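PDB 3WYZ: ribonuclease P protein component 3 from Thermococcus kodakarensis KOD1, which is probably a protein subunit of ribonuclease P, the RNA-based enzyme that matures tRNA precursors by cleaving off their 5' extensions. Local coordinates for residues P120-T125 with W163-K168; G128-R133 with Y169-F174. All coordinates share one frame; numbering follows the deposited sequence. Where two conformers were deposited one is given.

Contact 1 of 2, residues P120-T125 with W163-K168; sequences PGFDHT and WQLVKK
Leu165 reaches from the last turns of helix 149-168 into the angle where residues 120-125 turn into helix 124-133, and its two methyls divide the contact between them. Leu165 CD1 lies 3.5 Å from the carbonyl oxygen Phe122 O and 3.6 Å from Asp123 CA, so one branch rests on backbone as well as on the Phe122 ring. The other branch serves His124: Leu165 CD2 stands almost exactly over the centre of the imidazole, 4.0 Å from the centroid of the His124 ring and 7° off the ring normal, a CH-pi contact. The imidazole is brought there by a first torsion of -71°, which sets CG opposite the carbonyl carbon, and its rotation is further fixed by the hydrogen bond between ND1 and Tyr169 OH. Lys168 bends at its third torsion to bring its ammonium beside the same ring, with Lys168 NZ 3.8 Å from His124 CE1 in an oblique approach that makes no hydrogen bond; if the histidine were protonated, the ammonium would probably disfavour that charge.

Deeper in, Phe122 turns its ring toward the helix with CG trans to the backbone N (chi1 -158°). The ring and the Leu165 side chain slide past one another in opposite directions, CD2 of Phe122 being 3.8 Å from Leu165 CD1, while Val166 crosses the phenylalanine nearly at right angles and sets CG2 4.0 Å from Phe122 CE2. Ile137 of strand 136-140 touches both Phe122 and Val166, carrying this apolar patch down to the sheet. Asp123 turns away from Leu165 and uses OD1 to accept the amide hydrogen of Leu126. The arrangement is a helix N-terminus with an aspartate N-cap, packed against the C-terminal turns of another helix in the outer layer of a TIM barrel-like fold.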
# COMPACT_ATOMS: atom_id res chain seq x y z
N PRO A 120 -6.90 -12.58 8.17
CA PRO A 120 -6.30 -11.91 7.00
C PRO A 120 -7.10 -10.76 6.40
O PRO A 120 -6.51 -9.84 5.84
CB PRO A 120 -6.19 -13.04 5.98
CG PRO A 120 -6.13 -14.28 6.78
CD PRO A 120 -6.97 -14.04 7.99
N GLY A 121 -8.42 -10.82 6.51
CA GLY A 121 -9.28 -9.81 5.89
C GLY A 121 -9.26 -9.93 4.38
O GLY A 121 -9.49 -8.96 3.66
N PHE A 122 -9.00 -11.14 3.91
CA PHE A 122 -8.77 -11.40 2.50
C PHE A 122 -9.06 -12.88 2.27
O PHE A 122 -8.63 -13.73 3.06
CB PHE A 122 -7.32 -11.07 2.15
CG PHE A 122 -7.08 -10.79 0.69
CD1 PHE A 122 -7.49 -9.59 0.13
CD2 PHE A 122 -6.40 -11.70 -0.11
CE1 PHE A 122 -7.26 -9.32 -1.20
CE2 PHE A 122 -6.16 -11.43 -1.44
CZ PHE A 122 -6.59 -10.24 -1.99
N ASP A 123 -9.80 -13.18 1.21
CA ASP A 123 -10.25 -14.54 0.92
C ASP A 123 -10.35 -14.78 -0.59
O ASP A 123 -10.07 -13.88 -1.38
CB ASP A 123 -11.60 -14.79 1.61
CG ASP A 123 -12.66 -13.75 1.24
OD1 ASP A 123 -12.44 -12.94 0.30
OD2 ASP A 123 -13.73 -13.73 1.89
N HIS A 124 -10.73 -16.00 -0.97
CA HIS A 124 -10.92 -16.35 -2.38
C HIS A 124 -11.77 -15.32 -3.13
O HIS A 124 -11.46 -14.99 -4.28
CB HIS A 124 -11.56 -17.73 -2.51
CG HIS A 124 -10.65 -18.86 -2.15
ND1 HIS A 124 -9.75 -19.41 -3.05
CD2 HIS A 124 -10.48 -19.55 -0.99
CE1 HIS A 124 -9.08 -20.39 -2.46
NE2 HIS A 124 -9.51 -20.49 -1.21
N THR A 125 -12.82 -14.82 -2.48
CA THR A 125 -13.73 -13.83 -3.07
C THR A 125 -13.01 -12.51 -3.37
O THR A 125 -13.03 -12.03 -4.50
CB THR A 125 -14.94 -13.55 -2.15
OG1 THR A 125 -15.68 -14.77 -1.94
CG2 THR A 125 -15.87 -12.50 -2.75
N TRP A 163 -0.63 -13.54 1.05
CA TRP A 163 0.33 -13.80 -0.02
C TRP A 163 -0.07 -15.02 -0.85
O TRP A 163 -0.05 -14.97 -2.07
CB TRP A 163 1.75 -13.98 0.53
CG TRP A 163 2.68 -14.67 -0.43
CD1 TRP A 163 3.31 -15.85 -0.23
CD2 TRP A 163 3.04 -14.24 -1.75
NE1 TRP A 163 4.06 -16.18 -1.34
CE2 TRP A 163 3.90 -15.21 -2.29
CE3 TRP A 163 2.70 -13.12 -2.53
CZ2 TRP A 163 4.46 -15.10 -3.57
CZ3 TRP A 163 3.25 -13.02 -3.81
CH2 TRP A 163 4.12 -14.01 -4.32
N GLN A 164 -0.43 -16.11 -0.18
CA GLN A 164 -0.80 -17.36 -0.86
C GLN A 164 -1.99 -17.16 -1.79
O GLN A 164 -2.06 -17.75 -2.86
CB GLN A 164 -1.12 -18.45 0.16
CG GLN A 164 0.08 -18.95 0.96
CD GLN A 164 -0.31 -19.78 2.18
OE1 GLN A 164 -1.20 -20.62 2.11
NE2 GLN A 164 0.36 -19.54 3.29
N LEU A 165 -2.94 -16.33 -1.36
CA LEU A 165 -4.11 -15.97 -2.16
C LEU A 165 -3.73 -15.04 -3.32
O LEU A 165 -4.08 -15.30 -4.46
CB LEU A 165 -5.18 -15.29 -1.30
CG LEU A 165 -6.00 -16.22 -0.40
CD1 LEU A 165 -6.75 -15.44 0.67
CD2 LEU A 165 -6.96 -17.05 -1.24
N VAL A 166 -3.01 -13.97 -2.99
CA VAL A 166 -2.47 -13.04 -3.98
C VAL A 166 -1.71 -13.78 -5.08
O VAL A 166 -1.89 -13.50 -6.27
CB VAL A 166 -1.52 -12.01 -3.30
CG1 VAL A 166 -0.58 -11.36 -4.30
CG2 VAL A 166 -2.31 -10.94 -2.56
N LYS A 167 -0.86 -14.72 -4.68
CA LYS A 167 -0.05 -15.47 -5.63
C LYS A 167 -0.90 -16.37 -6.53
O LYS A 167 -0.66 -16.43 -7.75
CB LYS A 167 0.99 -16.30 -4.87
CG LYS A 167 2.07 -16.89 -5.76
CD LYS A 167 2.02 -18.40 -5.77
CE LYS A 167 3.32 -19.01 -6.30
NZ LYS A 167 3.51 -20.40 -5.80
N LYS A 168 -1.89 -17.04 -5.94
CA LYS A 168 -2.76 -17.95 -6.69
C LYS A 168 -3.64 -17.21 -7.70
O LYS A 168 -3.79 -17.65 -8.83
CB LYS A 168 -3.65 -18.75 -5.73
CG LYS A 168 -4.30 -19.97 -6.37
CD LYS A 168 -5.29 -20.63 -5.44
CE LYS A 168 -4.61 -21.40 -4.32
NZ LYS A 168 -5.49 -21.50 -3.12

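Contact 2 of 2, residues G128-R133 with Y169-F174; sequences GMAARR and YRVPRF
Residues 128-133 of helix 124-133 and the chain leaving helix 149-168 come closest at Ala131 and Val171, whose CA atoms are 4.6 Å apart, and at Gly128 and Tyr169, with CA atoms 6.1 Å apart. The chain leaves helix 149-168 through a Schellman motif: Arg170, with positive phi (56°), is the first residue past the helix and redirects the chain into strand 173-176 of the TIM barrel-like sheet. Tyr169 lays one ring face over the bare backbone of Gly128, whose N sits 3.7 Å above the ring plane toward the rim; CD2 of the tyrosine is 3.6 Å from Gly128 CA. A first torsion of -76° directs the ring across the helix, and its hydroxyl ends at His124 ND1 in a hydrogen bond. An alanine in place of Tyr169 would probably leave that imidazole nitrogen without its mate and open a gap over Gly128. Farther along the chain, Val171 spreads its two methyls over consecutive alanines: CG1 meets Ala130 CB at 3.6 Å, and CG2 lies 4.1 Å from Ala131 CB. The buried valine is also touched by Ile137 and Val166. Its carbonyl is gripped from the strand side, where Arg173 NH1, standing above the carbonyl plane, donates a nearly straight hydrogen bond (169°) to Val171 O at 2.9 Å.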
# COMPACT_ATOMS: atom_id res chain seq x y z
N GLY A 128 -10.10 -12.87 -5.92
CA GLY A 128 -10.64 -12.94 -7.26
C GLY A 128 -11.00 -11.59 -7.83
O GLY A 128 -10.60 -11.26 -8.94
N MET A 129 -11.75 -10.80 -7.07
CA MET A 129 -12.16 -9.47 -7.51
C MET A 129 -10.96 -8.53 -7.70
O MET A 129 -10.96 -7.71 -8.62
CB MET A 129 -13.14 -8.84 -6.53
CG MET A 129 -14.51 -9.48 -6.51
SD MET A 129 -15.69 -8.50 -5.57
CE MET A 129 -15.09 -8.75 -3.90
N ALA A 130 -9.96 -8.66 -6.83
CA ALA A 130 -8.76 -7.83 -6.94
C ALA A 130 -7.99 -8.07 -8.25
O ALA A 130 -7.46 -7.14 -8.86
CB ALA A 130 -7.84 -8.06 -5.75
N ALA A 131 -7.94 -9.33 -8.68
CA ALA A 131 -7.26 -9.69 -9.92
C ALA A 131 -8.04 -9.18 -11.13
O ALA A 131 -7.46 -8.60 -12.06
CB ALA A 131 -7.07 -11.19 -9.99
N ARG A 132 -9.36 -9.36 -11.12
CA ARG A 132 -10.22 -8.91 -12.21
C ARG A 132 -10.37 -7.39 -12.26
O ARG A 132 -10.67 -6.85 -13.32
CB ARG A 132 -11.61 -9.54 -12.13
CG ARG A 132 -11.63 -11.07 -12.05
CD ARG A 132 -10.78 -11.72 -13.12
NE ARG A 132 -11.24 -11.43 -14.48
CZ ARG A 132 -10.70 -11.95 -15.58
NH1 ARG A 132 -9.67 -12.79 -15.48
NH2 ARG A 132 -11.18 -11.64 -16.78
N ARG A 133 -10.17 -6.72 -11.12
CA ARG A 133 -10.21 -5.25 -11.07
C ARG A 133 -8.81 -4.62 -11.14
O ARG A 133 -8.68 -3.40 -11.17
CB ARG A 133 -10.90 -4.77 -9.79
CG ARG A 133 -12.34 -5.23 -9.60
CD ARG A 133 -13.33 -4.56 -10.53
NE ARG A 133 -14.68 -4.58 -9.96
CZ ARG A 133 -15.46 -5.66 -9.82
NH1 ARG A 133 -15.05 -6.86 -10.21
NH2 ARG A 133 -16.67 -5.54 -9.28
N TYR A 169 -4.21 -16.09 -7.28
CA TYR A 169 -5.10 -15.31 -8.13
C TYR A 169 -4.35 -14.29 -9.01
O TYR A 169 -4.98 -13.52 -9.73
CB TYR A 169 -6.16 -14.62 -7.28
CG TYR A 169 -7.24 -15.56 -6.82
CD1 TYR A 169 -7.12 -16.28 -5.64
CD2 TYR A 169 -8.39 -15.76 -7.59
CE1 TYR A 169 -8.10 -17.16 -5.23
CE2 TYR A 169 -9.38 -16.64 -7.18
CZ TYR A 169 -9.23 -17.33 -6.00
OH TYR A 169 -10.21 -18.20 -5.60
N ARG A 170 -3.03 -14.27 -8.93
CA ARG A 170 -2.20 -13.37 -9.73
C ARG A 170 -2.61 -11.91 -9.52
O ARG A 170 -2.80 -11.16 -10.47
CB ARG A 170 -2.25 -13.76 -11.22
CG ARG A 170 -2.00 -15.24 -11.47
CD ARG A 170 -1.39 -15.50 -12.84
NE ARG A 170 0.03 -15.11 -12.91
CZ ARG A 170 0.83 -15.32 -13.95
NH1 ARG A 170 0.39 -15.93 -15.05
NH2 ARG A 170 2.10 -14.92 -13.90
N VAL A 171 -2.75 -11.52 -8.25
CA VAL A 171 -3.13 -10.16 -7.90
C VAL A 171 -1.86 -9.33 -7.84
O VAL A 171 -0.84 -9.81 -7.33
CB VAL A 171 -3.83 -10.08 -6.52
CG1 VAL A 171 -4.30 -8.66 -6.23
CG2 VAL A 171 -5.02 -11.04 -6.46
N PRO A 172 -1.88 -8.09 -8.37
CA PRO A 172 -0.69 -7.26 -8.22
C PRO A 172 -0.39 -6.98 -6.75
O PRO A 172 -1.31 -6.99 -5.93
CB PRO A 172 -1.06 -5.96 -8.95
CG PRO A 172 -2.19 -6.33 -9.87
CD PRO A 172 -2.94 -7.43 -9.17
N ARG A 173 0.87 -6.74 -6.42
CA ARG A 173 1.26 -6.48 -5.04
C ARG A 173 2.58 -5.75 -4.95
O ARG A 173 3.35 -5.71 -5.90
CB ARG A 173 1.33 -7.77 -4.23
CG ARG A 173 2.40 -8.75 -4.68
CD ARG A 173 1.98 -9.49 -5.95
NE ARG A 173 2.92 -10.52 -6.34
CZ ARG A 173 2.67 -11.47 -7.24
NH1 ARG A 173 1.49 -11.53 -7.88
NH2 ARG A 173 3.62 -12.36 -7.51
N PHE A 174 2.83 -5.17 -3.79
CA PHE A 174 4.12 -4.58 -3.49
C PHE A 174 4.40 -4.64 -1.99
O PHE A 174 3.46 -4.70 -1.19
CB PHE A 174 4.18 -3.13 -3.99
CG PHE A 174 3.07 -2.25 -3.49
CD1 PHE A 174 3.18 -1.58 -2.29
CD2 PHE A 174 1.93 -2.07 -4.25
CE1 PHE A 174 2.17 -0.76 -1.84
CE2 PHE A 174 0.91 -1.25 -3.81
CZ PHE A 174 1.03 -0.60 -2.60

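In the fold
The centres of contacts 1 and 2 lie about 9 Å apart, on the same side of the chain's centre. Both use helix 124-133, contact 1 at its start and contact 2 farther along, while their other segments follow directly in sequence, from the end of helix 149-168 into strand 173-176. The segments therefore alternate along the chain. Between residues 128-133 and 163-168 the chain runs through strand 136-140, helix 142-145 and the earlier part of helix 149-168, and strand 173-176 pairs in parallel beside 136-140. A probable backbone hydrogen bond from Val171 N to Val166 O also joins the contacts. Together they fasten two neighbouring outer helices to each other and to the last strand of the parallel sheet.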